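Local coordinates for minor capsid protein (Cafeteriavirus-dependent mavirus, PDB 6G42) that forms the penton of the mavirus capsid, a five-chain single jelly-roll assembly that probably occupies the fivefold vertices of the virophage shell, at residues L63-K67 against L198-S202; M86-E90 against T116-L120. All blocks are in the same frame, centred on the assembly; numbering follows the deposited sequence.

Contact 1. Residues L63-K67 against L198-S202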
loop_
_atom_site.group_PDB
_atom_site.type_symbol
_atom_site.label_atom_id
_atom_site.label_comp_id
_atom_site.label_asym_id
_atom_site.label_seq_id
_atom_site.Cartn_x
_atom_site.Cartn_y
_atom_site.Cartn_z
ATOM N N LEU C 63 12.692 -7.307 21.507
ATOM C CA LEU C 63 11.434 -7.995 21.786
ATOM C C LEU C 63 11.579 -9.501 21.556
ATOM O O LEU C 63 12.298 -9.921 20.648
ATOM C CB LEU C 63 10.315 -7.440 20.907
ATOM C CG LEU C 63 9.859 -5.998 21.156
ATOM C CD1 LEU C 63 8.863 -5.579 20.082
ATOM C CD2 LEU C 63 9.246 -5.813 22.538
ATOM N N PRO C 64 10.902 -10.320 22.385
ATOM C CA PRO C 64 10.939 -11.762 22.164
ATOM C C PRO C 64 10.088 -12.205 20.983
ATOM O O PRO C 64 9.073 -11.574 20.668
ATOM C CB PRO C 64 10.393 -12.336 23.473
ATOM C CG PRO C 64 9.548 -11.256 24.051
ATOM C CD PRO C 64 10.211 -9.973 23.643
ATOM N N LEU C 65 10.524 -13.285 20.344
ATOM C CA LEU C 65 9.849 -13.862 19.186
ATOM C C LEU C 65 8.980 -15.091 19.507
ATOM O O LEU C 65 8.067 -15.409 18.747
ATOM C CB LEU C 65 10.888 -14.235 18.124
ATOM C CG LEU C 65 11.909 -13.173 17.705
ATOM C CD1 LEU C 65 12.610 -13.606 16.427
ATOM C CD2 LEU C 65 11.279 -11.805 17.500
ATOM N N PHE C 66 9.266 -15.779 20.613
ATOM C CA PHE C 66 8.589 -17.033 20.971
ATOM C C PHE C 66 8.568 -17.213 22.494
ATOM O O PHE C 66 9.450 -16.708 23.194
ATOM C CB PHE C 66 9.289 -18.216 20.294
ATOM C CG PHE C 66 8.526 -19.512 20.377
ATOM C CD1 PHE C 66 7.391 -19.717 19.602
ATOM C CD2 PHE C 66 8.948 -20.539 21.218
ATOM C CE1 PHE C 66 6.683 -20.916 19.669
ATOM C CE2 PHE C 66 8.248 -21.742 21.285
ATOM C CZ PHE C 66 7.114 -21.929 20.512
ATOM N N LYS C 67 7.554 -17.923 22.991
ATOM C CA LYS C 67 7.352 -18.149 24.427
ATOM C C LYS C 67 6.840 -19.575 24.649
ATOM O O LYS C 67 5.630 -19.787 24.681
ATOM C CB LYS C 67 6.349 -17.135 24.976
ATOM C CG LYS C 67 6.114 -17.202 26.478
ATOM C CD LYS C 67 4.976 -16.284 26.875
ATOM C CE LYS C 67 4.919 -16.060 28.370
ATOM N NZ LYS C 67 3.991 -14.944 28.690
ATOM N N LEU C 198 3.245 -17.593 16.059
ATOM C CA LEU C 198 4.332 -17.904 16.992
ATOM C C LEU C 198 4.661 -16.773 17.973
ATOM O O LEU C 198 5.041 -17.035 19.117
ATOM C CB LEU C 198 5.590 -18.278 16.193
ATOM C CG LEU C 198 5.453 -19.401 15.147
ATOM C CD1 LEU C 198 6.789 -19.684 14.477
ATOM C CD2 LEU C 198 4.910 -20.690 15.743
ATOM N N THR C 199 4.547 -15.527 17.523
ATOM C CA THR C 199 4.836 -14.374 18.382
ATOM C C THR C 199 3.939 -14.339 19.629
ATOM O O THR C 199 2.710 -14.417 19.518
ATOM C CB THR C 199 4.756 -13.015 17.634
ATOM O OG1 THR C 199 5.027 -11.951 18.555
ATOM C CG2 THR C 199 3.383 -12.765 16.987
ATOM N N PRO C 200 4.552 -14.222 20.822
ATOM C CA PRO C 200 3.768 -14.102 22.037
ATOM C C PRO C 200 3.261 -12.684 22.292
ATOM O O PRO C 200 2.459 -12.495 23.205
ATOM C CB PRO C 200 4.772 -14.490 23.118
ATOM C CG PRO C 200 6.064 -13.970 22.600
ATOM C CD PRO C 200 5.999 -14.146 21.109
ATOM N N ILE C 201 3.716 -11.709 21.503
ATOM C CA ILE C 201 3.438 -10.301 21.758
ATOM C C ILE C 201 2.185 -9.848 21.020
ATOM O O ILE C 201 2.108 -9.946 19.790
ATOM C CB ILE C 201 4.644 -9.426 21.365
ATOM C CG1 ILE C 201 5.875 -9.928 22.127
ATOM C CG2 ILE C 201 4.367 -7.947 21.660
ATOM C CD1 ILE C 201 7.148 -9.174 21.865
ATOM N N SER C 202 1.227 -9.330 21.789
ATOM C CA SER C 202 -0.066 -8.875 21.277
ATOM C C SER C 202 -0.136 -7.354 21.142
ATOM O O SER C 202 -0.296 -6.837 20.038
ATOM C CB SER C 202 -1.187 -9.364 22.191
ATOM O OG SER C 202 -2.418 -8.733 21.879
HETATM O O HOH W 1 7.559 -11.277 18.553
#

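Contact 2. Residues M86-E90 against T116-L120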
loop_
_atom_site.group_PDB
_atom_site.type_symbol
_atom_site.label_atom_id
_atom_site.label_comp_id
_atom_site.label_asym_id
_atom_site.label_seq_id
_atom_site.Cartn_x
_atom_site.Cartn_y
_atom_site.Cartn_z
ATOM N N MET C 86 5.065 -45.321 15.684
ATOM C CA MET C 86 6.321 -45.861 16.209
ATOM C C MET C 86 6.776 -45.149 17.480
ATOM O O MET C 86 7.192 -45.803 18.438
ATOM C CB MET C 86 7.415 -45.788 15.149
ATOM C CG MET C 86 7.096 -46.610 13.911
ATOM S SD MET C 86 8.527 -47.491 13.261
ATOM C CE MET C 86 9.487 -46.117 12.647
ATOM N N GLY C 87 6.700 -43.820 17.486
ATOM C CA GLY C 87 7.089 -43.025 18.655
ATOM C C GLY C 87 6.520 -41.620 18.651
ATOM O O GLY C 87 6.178 -41.087 17.596
ATOM N N VAL C 88 6.404 -41.043 19.848
ATOM C CA VAL C 88 5.938 -39.668 20.057
ATOM C C VAL C 88 6.735 -39.057 21.215
ATOM O O VAL C 88 6.926 -39.701 22.252
ATOM C CB VAL C 88 4.421 -39.618 20.374
ATOM C CG1 VAL C 88 3.974 -38.218 20.773
ATOM C CG2 VAL C 88 3.604 -40.084 19.179
ATOM N N ARG C 89 7.179 -37.812 21.036
ATOM C CA ARG C 89 7.919 -37.072 22.072
ATOM C C ARG C 89 7.515 -35.596 22.114
ATOM O O ARG C 89 7.188 -35.004 21.084
ATOM C CB ARG C 89 9.424 -37.187 21.832
ATOM C CG ARG C 89 10.272 -36.786 23.035
ATOM C CD ARG C 89 11.761 -36.984 22.788
ATOM N NE ARG C 89 12.108 -38.386 22.545
ATOM C CZ ARG C 89 13.335 -38.844 22.293
ATOM N NH1 ARG C 89 14.381 -38.019 22.247
ATOM N NH2 ARG C 89 13.518 -40.145 22.088
ATOM N N GLU C 90 7.544 -35.013 23.312
ATOM C CA GLU C 90 7.302 -33.578 23.489
ATOM C C GLU C 90 8.532 -32.790 23.072
ATOM O O GLU C 90 9.654 -33.217 23.324
ATOM C CB GLU C 90 6.981 -33.241 24.951
ATOM C CG GLU C 90 5.779 -33.970 25.538
ATOM C CD GLU C 90 5.370 -33.462 26.917
ATOM O OE1 GLU C 90 6.004 -32.519 27.453
ATOM O OE2 GLU C 90 4.395 -34.015 27.474
ATOM N N THR C 116 14.447 -32.728 18.835
ATOM C CA THR C 116 13.361 -33.615 19.276
ATOM C C THR C 116 13.114 -34.721 18.247
ATOM O O THR C 116 12.958 -35.890 18.599
ATOM C CB THR C 116 12.048 -32.831 19.471
ATOM O OG1 THR C 116 12.300 -31.674 20.271
ATOM C CG2 THR C 116 10.979 -33.690 20.150
ATOM N N LEU C 117 13.074 -34.325 16.979
ATOM C CA LEU C 117 12.855 -35.242 15.869
ATOM C C LEU C 117 14.036 -36.191 15.652
ATOM O O LEU C 117 13.841 -37.370 15.351
ATOM C CB LEU C 117 12.566 -34.444 14.593
ATOM C CG LEU C 117 11.837 -35.156 13.456
ATOM C CD1 LEU C 117 10.433 -35.593 13.854
ATOM C CD2 LEU C 117 11.771 -34.229 12.255
ATOM N N ALA C 118 15.253 -35.674 15.813
ATOM C CA ALA C 118 16.476 -36.481 15.705
ATOM C C ALA C 118 16.588 -37.491 16.846
ATOM O O ALA C 118 16.919 -38.651 16.619
ATOM C CB ALA C 118 17.702 -35.583 15.675
ATOM N N GLY C 119 16.316 -37.034 18.066
ATOM C CA GLY C 119 16.279 -37.903 19.247
ATOM C C GLY C 119 15.276 -39.045 19.162
ATOM O O GLY C 119 15.534 -40.136 19.669
ATOM N N LEU C 120 14.138 -38.793 18.520
ATOM C CA LEU C 120 13.099 -39.812 18.320
ATOM C C LEU C 120 13.452 -40.803 17.200
ATOM O O LEU C 120 13.000 -41.948 17.223
ATOM C CB LEU C 120 11.753 -39.139 18.031
ATOM C CG LEU C 120 10.494 -40.011 18.062
ATOM C CD1 LEU C 120 10.217 -40.549 19.462
ATOM C CD2 LEU C 120 9.303 -39.211 17.553
#

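Contact 1. Residues L63-K67 against L198-S202
Leu-63 to Lys-67 meet Leu-198 to Ile-201 where the chain leaves the single jelly-roll after strand 49-62 and comes back to it at strand 201-207, so this buried crossing is the neck of the long insertion between them. Most of the contact is apolar. Ile-201 has CG1 anti to its carbonyl carbon (chi1 -56°), and the extended branch carries CD1 to the junction of Leu-63 and Pro-64. There Ile-201 CD1 lies 3.7 Å from Leu-63 CB and 3.6 Å from Pro-64 CD, its chain roughly perpendicular to both side chains. At the other end, Pro-200 CB abuts Lys-67 CB at 3.6 Å. From there the lysine extends away to NZ, which forms salt bridges with Asp-281, Asp-283 and Glu-285. Phe-66 brings CD1 to 4.1 Å from Leu-198 CB, while its ring also stacks with His-71 and meets Phe-93.

No direct hydrogen bond joins the two segments; the polar contacts are a CA-H...O contact and a water bridge. Leu-65 and Phe-66 form a classic beta bulge opposite Met-103, and Leu-65 O takes the CA-H...O contact from Thr-199 CA at 3.4 Å. Tyr-106 of helix 106-120 offers the same oxygen a weak hydrogen bond.

The water donates to Pro-64 O and accepts from Thr-199 OG1. The same hydroxyl oxygen also accepts a backbone N-H in an ST turn, Ile-201 N donating to Thr-199 OG1 over 3.2 Å at an N-H...O angle of 159°.

Contact 2. Residues M86-E90 against T116-L120
Arg-89 reaches from strand 84-90 across the last turn of helix 106-120, beginning with a CB that sits between two methyls, 4.2 Å from Thr-116 CG2 and equally far from Leu-120 CD1. CG is anti to the backbone N and the chain stays extended as far as CD, then bends at chi3 (-62°), which brings the guanidinium over the Gly-119 to Leu-120 peptide. CZ approaches the Gly-119 carbonyl group, and NH1 is nearest its carbon, 3.4 Å from Gly-119 C. Leu-120 N and CA lie over one face of the guanidinium, the nitrogen offset toward the rim. At the tip, Arg-89 NH2 donates to Gly-119 O over 3.1 Å, a weak bond bent to 121°, with the oxygen placed obliquely to the guanidinium plane. A cation beside the C-terminal end of a helix is probably favoured by the helix dipole.

The setting is a helix packed on an antiparallel sheet within the insertion of the jelly-roll: strand 84-90 is an outermost strand of five, and the axes of residues 86-90 and 116-120 approach to 8.9 Å, with their N-to-C directions 145° apart, nearer antiparallel than parallel.

Leu-120 fills the interface beside the arginine. Its two methyls rest on bare backbone at Gly-87, with Leu-120 CD2 3.6 Å from Gly-87 O and CD1 close to Val-88 N. One turn earlier, Thr-116 turns CG2 to the strand, 3.5 Å from Glu-90 O, while its OG1 hydrogen-bonds within the helix to Ala-112 O.

Overall arrangement
The centres of the two contacts lie about 25 Å apart, and the contacts do not touch; along the chain, contact 2 is nested inside the loop that contact 1 closes. Contact 1 is near the middle of the chain and wholly buried, joining the jelly-roll to the base of its insertion through prolines, branched aliphatics and a water. Contact 2 lies far out in the insertion at its surface, where a charged side chain and two glycines take part in packing a strand against a helix. Helix 106-120 connects the regions: Tyr-106 at its start touches contact 1, and its final turn makes contact 2.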